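PDB 4NH0: ESX secretion system protein EccC, which forms part of the ESX (type VII) secretion system that exports EsxA and EsxB, has weak intrinsic ATPase activity and might be the translocase subunit. Local coordinates for residues R277-I282 with P290-I295; G1013-R1018 with I1070-I1075. All blocks are in the same frame, centred on the assembly; numbering follows the deposited sequence.

Interaction 1: R277-I282 with P290-I295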
ATOM      1  N   ARG A 277     -35.211  41.422  10.649  1.00 86.61           N
ATOM      2  CA  ARG A 277     -34.335  40.382  10.128  1.00 71.36           C
ATOM      3  C   ARG A 277     -33.168  40.163  11.078  1.00 75.89           C
ATOM      4  O   ARG A 277     -32.514  41.118  11.495  1.00 72.99           O
ATOM      5  CB  ARG A 277     -33.822  40.740   8.733  1.00 78.36           C
ATOM      6  CG  ARG A 277     -34.890  40.739   7.657  1.00 85.46           C
ATOM      7  CD  ARG A 277     -34.275  40.769   6.269  1.00 91.11           C
ATOM      8  NE  ARG A 277     -35.294  40.863   5.229  1.00116.65           N
ATOM      9  CZ  ARG A 277     -35.564  41.972   4.551  1.00118.24           C
ATOM     10  NH1 ARG A 277     -34.883  43.083   4.799  1.00101.80           N
ATOM     11  NH2 ARG A 277     -36.509  41.972   3.620  1.00131.93           N
ATOM     12  N   LEU A 278     -32.924  38.902  11.422  1.00 61.90           N
ATOM     13  CA  LEU A 278     -31.845  38.521  12.329  1.00 57.64           C
ATOM     14  C   LEU A 278     -31.936  39.269  13.655  1.00 63.28           C
ATOM     15  O   LEU A 278     -30.921  39.579  14.276  1.00 51.16           O
ATOM     16  CB  LEU A 278     -30.483  38.761  11.673  1.00 63.51           C
ATOM     17  CG  LEU A 278     -29.840  37.572  10.954  1.00 49.24           C
ATOM     18  CD1 LEU A 278     -30.832  36.857  10.053  1.00 51.33           C
ATOM     19  CD2 LEU A 278     -28.635  38.034  10.152  1.00 64.20           C
ATOM     20  N   ARG A 279     -33.162  39.558  14.076  1.00 69.16           N
ATOM     21  CA  ARG A 279     -33.411  40.241  15.338  1.00 63.62           C
ATOM     22  C   ARG A 279     -34.411  39.455  16.173  1.00 63.23           C
ATOM     23  O   ARG A 279     -35.588  39.364  15.827  1.00 64.74           O
ATOM     24  CB  ARG A 279     -33.925  41.659  15.093  1.00 71.38           C
ATOM     25  CG  ARG A 279     -34.434  42.356  16.344  1.00 65.41           C
ATOM     26  CD  ARG A 279     -34.994  43.730  16.022  1.00 68.44           C
ATOM     27  NE  ARG A 279     -33.950  44.746  15.948  1.00 71.38           N
ATOM     28  CZ  ARG A 279     -33.705  45.633  16.906  1.00 67.53           C
ATOM     29  NH1 ARG A 279     -34.434  45.633  18.014  1.00 63.76           N
ATOM     30  NH2 ARG A 279     -32.735  46.523  16.757  1.00 69.49           N
ATOM     31  N   VAL A 280     -33.933  38.886  17.273  1.00 55.16           N
ATOM     32  CA  VAL A 280     -34.771  38.073  18.143  1.00 58.72           C
ATOM     33  C   VAL A 280     -34.623  38.496  19.599  1.00 64.20           C
ATOM     34  O   VAL A 280     -33.568  38.985  20.002  1.00 57.31           O
ATOM     35  CB  VAL A 280     -34.427  36.576  18.009  1.00 60.98           C
ATOM     36  CG1 VAL A 280     -34.825  36.059  16.638  1.00 61.21           C
ATOM     37  CG2 VAL A 280     -32.947  36.349  18.263  1.00 55.34           C
ATOM     38  N   PRO A 281     -35.689  38.323  20.394  1.00 65.97           N
ATOM     39  CA  PRO A 281     -35.616  38.621  21.827  1.00 63.22           C
ATOM     40  C   PRO A 281     -34.844  37.549  22.586  1.00 61.12           C
ATOM     41  O   PRO A 281     -34.955  36.368  22.261  1.00 70.36           O
ATOM     42  CB  PRO A 281     -37.084  38.644  22.251  1.00 58.12           C
ATOM     43  CG  PRO A 281     -37.752  37.725  21.298  1.00 48.63           C
ATOM     44  CD  PRO A 281     -37.044  37.916  19.988  1.00 59.82           C
ATOM     45  N   ILE A 282     -34.068  37.959  23.583  1.00 62.32           N
ATOM     46  CA  ILE A 282     -33.301  37.017  24.388  1.00 63.96           C
ATOM     47  C   ILE A 282     -33.769  37.030  25.837  1.00 68.86           C
ATOM     48  O   ILE A 282     -33.443  36.132  26.610  1.00 70.69           O
ATOM     49  CB  ILE A 282     -31.795  37.325  24.341  1.00 55.53           C
ATOM     50  CG1 ILE A 282     -31.512  38.699  24.949  1.00 63.70           C
ATOM     51  CG2 ILE A 282     -31.280  37.252  22.914  1.00 50.34           C
ATOM     52  CD1 ILE A 282     -30.053  39.095  24.912  1.00 63.91           C
ATOM     53  N   PRO A 290     -38.996  43.589  26.375  1.00 52.87           N
ATOM     54  CA  PRO A 290     -38.090  42.551  25.877  1.00 49.22           C
ATOM     55  C   PRO A 290     -36.793  43.145  25.342  1.00 54.91           C
ATOM     56  O   PRO A 290     -36.806  44.249  24.801  1.00 71.53           O
ATOM     57  CB  PRO A 290     -38.897  41.890  24.755  1.00 50.48           C
ATOM     58  CG  PRO A 290     -39.877  42.927  24.332  1.00 44.33           C
ATOM     59  CD  PRO A 290     -40.231  43.673  25.580  1.00 55.07           C
ATOM     60  N   LEU A 291     -35.689  42.428  25.504  1.00 53.71           N
ATOM     61  CA  LEU A 291     -34.414  42.882  24.966  1.00 59.88           C
ATOM     62  C   LEU A 291     -34.064  42.095  23.713  1.00 69.86           C
ATOM     63  O   LEU A 291     -33.878  40.880  23.764  1.00 76.00           O
ATOM     64  CB  LEU A 291     -33.299  42.745  26.004  1.00 63.04           C
ATOM     65  CG  LEU A 291     -31.932  43.239  25.528  1.00 60.72           C
ATOM     66  CD1 LEU A 291     -32.002  44.708  25.137  1.00 70.12           C
ATOM     67  CD2 LEU A 291     -30.876  43.021  26.590  1.00 56.04           C
ATOM     68  N   GLU A 292     -33.975  42.794  22.588  1.00 75.86           N
ATOM     69  CA  GLU A 292     -33.714  42.147  21.311  1.00 65.02           C
ATOM     70  C   GLU A 292     -32.245  42.223  20.924  1.00 68.84           C
ATOM     71  O   GLU A 292     -31.557  43.195  21.234  1.00 53.88           O
ATOM     72  CB  GLU A 292     -34.571  42.774  20.212  1.00 69.81           C
ATOM     73  CG  GLU A 292     -36.056  42.495  20.347  1.00 78.77           C
ATOM     74  CD  GLU A 292     -36.863  43.099  19.218  1.00 86.92           C
ATOM     75  OE1 GLU A 292     -36.586  44.257  18.843  1.00 75.81           O
ATOM     76  OE2 GLU A 292     -37.772  42.415  18.702  1.00 77.95           O
ATOM     77  N   LEU A 293     -31.772  41.187  20.242  1.00 67.94           N
ATOM     78  CA  LEU A 293     -30.410  41.160  19.732  1.00 56.52           C
ATOM     79  C   LEU A 293     -30.422  41.154  18.209  1.00 62.08           C
ATOM     80  O   LEU A 293     -30.910  40.214  17.587  1.00 66.07           O
ATOM     81  CB  LEU A 293     -29.654  39.944  20.266  1.00 49.41           C
ATOM     82  CG  LEU A 293     -28.202  39.811  19.810  1.00 55.04           C
ATOM     83  CD1 LEU A 293     -27.435  41.087  20.104  1.00 53.53           C
ATOM     84  CD2 LEU A 293     -27.539  38.622  20.481  1.00 48.27           C
ATOM     85  N   ASP A 294     -29.884  42.214  17.616  1.00 76.87           N
ATOM     86  CA  ASP A 294     -29.872  42.376  16.169  1.00 70.86           C
ATOM     87  C   ASP A 294     -28.450  42.251  15.633  1.00 75.59           C
ATOM     88  O   ASP A 294     -27.653  43.173  15.763  1.00 90.64           O
ATOM     89  CB  ASP A 294     -30.473  43.728  15.785  1.00 71.61           C
ATOM     90  CG  ASP A 294     -30.529  43.942  14.289  1.00 78.61           C
ATOM     91  OD1 ASP A 294     -29.508  44.367  13.708  1.00 89.96           O
ATOM     92  OD2 ASP A 294     -31.599  43.696  13.696  1.00 90.49           O
ATOM     93  N   ILE A 295     -28.135  41.110  15.028  1.00 64.48           N
ATOM     94  CA  ILE A 295     -26.768  40.840  14.598  1.00 67.75           C
ATOM     95  C   ILE A 295     -26.491  41.293  13.168  1.00 64.67           C
ATOM     96  O   ILE A 295     -25.493  40.894  12.570  1.00 71.78           O
ATOM     97  CB  ILE A 295     -26.435  39.343  14.711  1.00 62.95           C
ATOM     98  CG1 ILE A 295     -27.398  38.517  13.859  1.00 61.01           C
ATOM     99  CG2 ILE A 295     -26.493  38.895  16.161  1.00 59.06           C
ATOM    100  CD1 ILE A 295     -27.107  37.035  13.878  1.00 48.67           C
TER

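Interaction 2: G1013-R1018 with I1070-I1075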
ATOM      1  N   GLY A1013      50.333 -47.097 -19.003  1.00 85.34           N
ATOM      2  CA  GLY A1013      51.266 -47.305 -20.096  1.00 96.87           C
ATOM      3  C   GLY A1013      50.658 -47.027 -21.457  1.00 94.81           C
ATOM      4  O   GLY A1013      51.366 -46.685 -22.403  1.00 90.92           O
ATOM      5  N   ALA A1014      49.340 -47.169 -21.555  1.00 90.99           N
ATOM      6  CA  ALA A1014      48.630 -46.881 -22.795  1.00 83.30           C
ATOM      7  C   ALA A1014      48.618 -45.384 -23.083  1.00 85.14           C
ATOM      8  O   ALA A1014      48.986 -44.954 -24.175  1.00 80.41           O
ATOM      9  CB  ALA A1014      47.211 -47.418 -22.730  1.00 87.91           C
ATOM     10  N   MET A1015      48.195 -44.595 -22.100  1.00 79.20           N
ATOM     11  CA  MET A1015      48.132 -43.148 -22.265  1.00 79.56           C
ATOM     12  C   MET A1015      49.532 -42.543 -22.318  1.00 89.06           C
ATOM     13  O   MET A1015      49.731 -41.478 -22.900  1.00 94.44           O
ATOM     14  CB  MET A1015      47.324 -42.507 -21.135  1.00 73.80           C
ATOM     15  CG  MET A1015      45.928 -43.082 -20.955  1.00 78.82           C
ATOM     16  SD  MET A1015      44.963 -43.152 -22.476  1.00 84.13           S
ATOM     17  CE  MET A1015      44.781 -41.414 -22.850  1.00 62.32           C
ATOM     18  N   GLU A1016      50.497 -43.225 -21.707  1.00 90.44           N
ATOM     19  CA  GLU A1016      51.890 -42.791 -21.765  1.00 93.99           C
ATOM     20  C   GLU A1016      52.433 -42.887 -23.184  1.00 96.57           C
ATOM     21  O   GLU A1016      53.336 -42.143 -23.565  1.00101.30           O
ATOM     22  CB  GLU A1016      52.765 -43.619 -20.818  1.00101.12           C
ATOM     23  CG  GLU A1016      52.523 -43.356 -19.342  1.00107.68           C
ATOM     24  CD  GLU A1016      53.345 -44.265 -18.448  1.00113.03           C
ATOM     25  OE1 GLU A1016      53.987 -45.197 -18.974  1.00107.87           O
ATOM     26  OE2 GLU A1016      53.339 -44.055 -17.217  1.00105.08           O
ATOM     27  N   ALA A1017      51.879 -43.807 -23.965  1.00 89.22           N
ATOM     28  CA  ALA A1017      52.292 -43.980 -25.351  1.00 81.53           C
ATOM     29  C   ALA A1017      51.789 -42.829 -26.216  1.00 87.76           C
ATOM     30  O   ALA A1017      52.377 -42.515 -27.249  1.00 91.43           O
ATOM     31  CB  ALA A1017      51.794 -45.307 -25.892  1.00 86.04           C
ATOM     32  N   ARG A1018      50.699 -42.203 -25.784  1.00 87.75           N
ATOM     33  CA  ARG A1018      50.098 -41.109 -26.536  1.00 86.66           C
ATOM     34  C   ARG A1018      50.721 -39.764 -26.182  1.00 77.37           C
ATOM     35  O   ARG A1018      50.368 -38.740 -26.767  1.00 87.46           O
ATOM     36  CB  ARG A1018      48.590 -41.058 -26.292  1.00 80.63           C
ATOM     37  CG  ARG A1018      47.833 -42.274 -26.789  1.00 77.34           C
ATOM     38  CD  ARG A1018      46.332 -42.054 -26.695  1.00 80.78           C
ATOM     39  NE  ARG A1018      45.577 -43.197 -27.195  1.00 86.20           N
ATOM     40  CZ  ARG A1018      44.252 -43.235 -27.280  1.00 81.37           C
ATOM     41  NH1 ARG A1018      43.532 -42.188 -26.903  1.00 78.61           N
ATOM     42  NH2 ARG A1018      43.645 -44.316 -27.749  1.00 92.53           N
ATOM     43  N   ILE A1070      46.074 -36.041 -24.807  1.00 64.86           N
ATOM     44  CA  ILE A1070      45.759 -37.446 -25.023  1.00 69.17           C
ATOM     45  C   ILE A1070      44.247 -37.633 -24.948  1.00 80.55           C
ATOM     46  O   ILE A1070      43.501 -36.656 -24.924  1.00 93.22           O
ATOM     47  CB  ILE A1070      46.470 -38.350 -23.999  1.00 75.73           C
ATOM     48  CG1 ILE A1070      46.035 -37.999 -22.578  1.00 73.66           C
ATOM     49  CG2 ILE A1070      47.977 -38.211 -24.130  1.00 71.70           C
ATOM     50  CD1 ILE A1070      46.836 -38.700 -21.502  1.00 56.80           C
ATOM     51  N   GLY A1071      43.790 -38.880 -24.917  1.00 50.74           N
ATOM     52  CA  GLY A1071      42.364 -39.153 -24.917  1.00 63.86           C
ATOM     53  C   GLY A1071      41.831 -39.628 -23.580  1.00 74.16           C
ATOM     54  O   GLY A1071      41.055 -40.580 -23.516  1.00 68.21           O
ATOM     55  N   LEU A1072      42.237 -38.954 -22.510  1.00 76.32           N
ATOM     56  CA  LEU A1072      41.865 -39.370 -21.162  1.00 73.25           C
ATOM     57  C   LEU A1072      40.740 -38.517 -20.586  1.00 73.68           C
ATOM     58  O   LEU A1072      40.718 -37.300 -20.762  1.00 73.00           O
ATOM     59  CB  LEU A1072      43.085 -39.319 -20.241  1.00 69.24           C
ATOM     60  CG  LEU A1072      42.909 -39.842 -18.816  1.00 55.99           C
ATOM     61  CD1 LEU A1072      42.403 -41.272 -18.830  1.00 47.92           C
ATOM     62  CD2 LEU A1072      44.219 -39.745 -18.054  1.00 47.14           C
ATOM     63  N   HIS A1073      39.807 -39.168 -19.900  1.00 65.00           N
ATOM     64  CA  HIS A1073      38.701 -38.475 -19.249  1.00 64.75           C
ATOM     65  C   HIS A1073      38.386 -39.107 -17.897  1.00 75.19           C
ATOM     66  O   HIS A1073      38.268 -40.326 -17.786  1.00 71.84           O
ATOM     67  CB  HIS A1073      37.454 -38.492 -20.134  1.00 68.56           C
ATOM     68  CG  HIS A1073      37.631 -37.795 -21.446  1.00 66.97           C
ATOM     69  ND1 HIS A1073      37.846 -36.437 -21.543  1.00 76.29           N
ATOM     70  CD2 HIS A1073      37.618 -38.266 -22.715  1.00 64.68           C
ATOM     71  CE1 HIS A1073      37.962 -36.103 -22.815  1.00 73.77           C
ATOM     72  NE2 HIS A1073      37.828 -37.193 -23.547  1.00 65.28           N
ATOM     73  N   LEU A1074      38.252 -38.272 -16.872  1.00 73.71           N
ATOM     74  CA  LEU A1074      37.932 -38.753 -15.534  1.00 57.44           C
ATOM     75  C   LEU A1074      36.542 -38.311 -15.099  1.00 57.86           C
ATOM     76  O   LEU A1074      36.247 -37.118 -15.039  1.00 67.88           O
ATOM     77  CB  LEU A1074      38.972 -38.267 -14.524  1.00 65.82           C
ATOM     78  CG  LEU A1074      40.025 -39.284 -14.084  1.00 69.09           C
ATOM     79  CD1 LEU A1074      39.377 -40.409 -13.297  1.00 53.11           C
ATOM     80  CD2 LEU A1074      40.777 -39.835 -15.282  1.00 69.68           C
ATOM     81  N   ILE A1075      35.690 -39.285 -14.799  1.00 47.96           N
ATOM     82  CA  ILE A1075      34.349 -39.012 -14.305  1.00 47.18           C
ATOM     83  C   ILE A1075      34.184 -39.661 -12.937  1.00 54.13           C
ATOM     84  O   ILE A1075      34.055 -40.879 -12.828  1.00 68.65           O
ATOM     85  CB  ILE A1075      33.271 -39.534 -15.270  1.00 53.99           C
ATOM     86  CG1 ILE A1075      33.565 -39.061 -16.695  1.00 35.75           C
ATOM     87  CG2 ILE A1075      31.895 -39.072 -14.828  1.00 49.51           C
ATOM     88  CD1 ILE A1075      32.566 -39.536 -17.714  1.00 33.14           C
TER

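Interaction 1: R277-I282 with P290-I295
The guanidinium of Arg279 is met at its edge by two carboxylates, those of Glu292 and Asp294, from the partner strand of a beta hairpin. Glu292 OE1 lies almost in the guanidinium plane, 2.7 Å from Arg279 NH1; the nitrogen comes to its anti side, tilted out of the carboxylate plane, and the two flat groups stand 68° apart. Asp294 lies at another edge, that of NE: its OD2 is 3.4 Å from Arg279 NE, a weak bond within a salt bridge. Arg279 leaves the backbone with CG anti to N (chi1 170°) and then bends at chi3, a course that carries the guanidinium over the neighbouring strand. With a leucine here both salt bridges would go, and Glu292 OE1 and Asp294 OD2 would probably be left without their shared positive partner. The hairpin of strands 279-284 and 290-294 lies at one margin of the FtsK 1 sheet, with 290-294 outermost. Arg279 and Pro281 face Asp294 and Glu292 as non-hydrogen-bonded pairs, whereas Val280 and Leu293 form the hydrogen-bonded pair between them. There Leu293 N donates a nearly straight bond of 2.9 Å to Val280 O, and the return bond to Leu293 O is weak. On the face opposite Arg279, Val280 and Leu293 pack against helix 317-329, which follows the predicted ATP-binding loop. Asp294 OD1 is held by the backbone amide of Lys296, leaving OD2 to the arginine. Beyond the paired strands, Leu278 and Ile295 cross at about a right angle, with Leu278 CB 3.8 Å from Ile295 CG1. Near the other end, Ile282 CG2 rests 4.1 Å from Leu293 CB.

Interaction 2: G1013-R1018 with I1070-I1075
Met1015, on helix 1001-1017, points toward the 1070-1075 segment and touches it mainly through its terminal methyl. Bends at chi2 and chi3 (-51° and -65°) fold the thioether chain so that CE comes down on the backbone just before strand 1072-1078. There Met1015 CE lies 3.4 Å from Gly1071 N, over the short glycine linkage between two larger side chains. The same methyl also meets the residues flanking the glycine in sequence: Met1015 CE is 3.6 Å from Ile1070 CG1 and 3.8 Å from Leu1072 CB. Ile1070 CD1 also lies under the base of the methionine, 3.9 Å from Met1015 CB, and Leu1063 from a nearby loop adds to this apolar cluster.

Three residues further on, Arg1018 comes alongside with its aliphatic base, its CB 3.6 Å from Ile1070 CG2. Its chain runs extended from CG to NE and brings the edge of the guanidinium to the glycine, where Arg1018 NH1 stops 3.8 Å from Gly1071 CA. No hydrogen bond joins the two segments: Arg1018 NH2 is bonded to the carbonyl oxygen of Ala1038, just ahead of strand 1039-1045, and Arg1018 O accepts from Trp1034 NE1. Strand 1039-1045 runs parallel to 1072-1078 and receives Gly1071 through a backbone bond to Leu1040. A helix packed apolarly against the start of a parallel core strand is the layered alpha/beta packing of a P-loop NTPase, found here in FtsK 3.

The two contacts belong to different ATPase domains of one elongated chain, interaction 1 in FtsK 1 and interaction 2 in FtsK 3. Their centres are about 120 Å apart and their nearest atoms about 100 Å, on opposite sides of the chain's centre, so neither touches the other. Interaction 1 builds the margin of its sheet, where 290-294 is outermost, by strand pairing with a charged network, whereas interaction 2 sets a helix by apolar packing against the start of an inner strand. Interaction 1 is the closer to a nucleotide site: the Ile282 side chain is about 12 Å from Gly316 of the predicted ATP-binding loop. Interaction 2 lies away from the known sites.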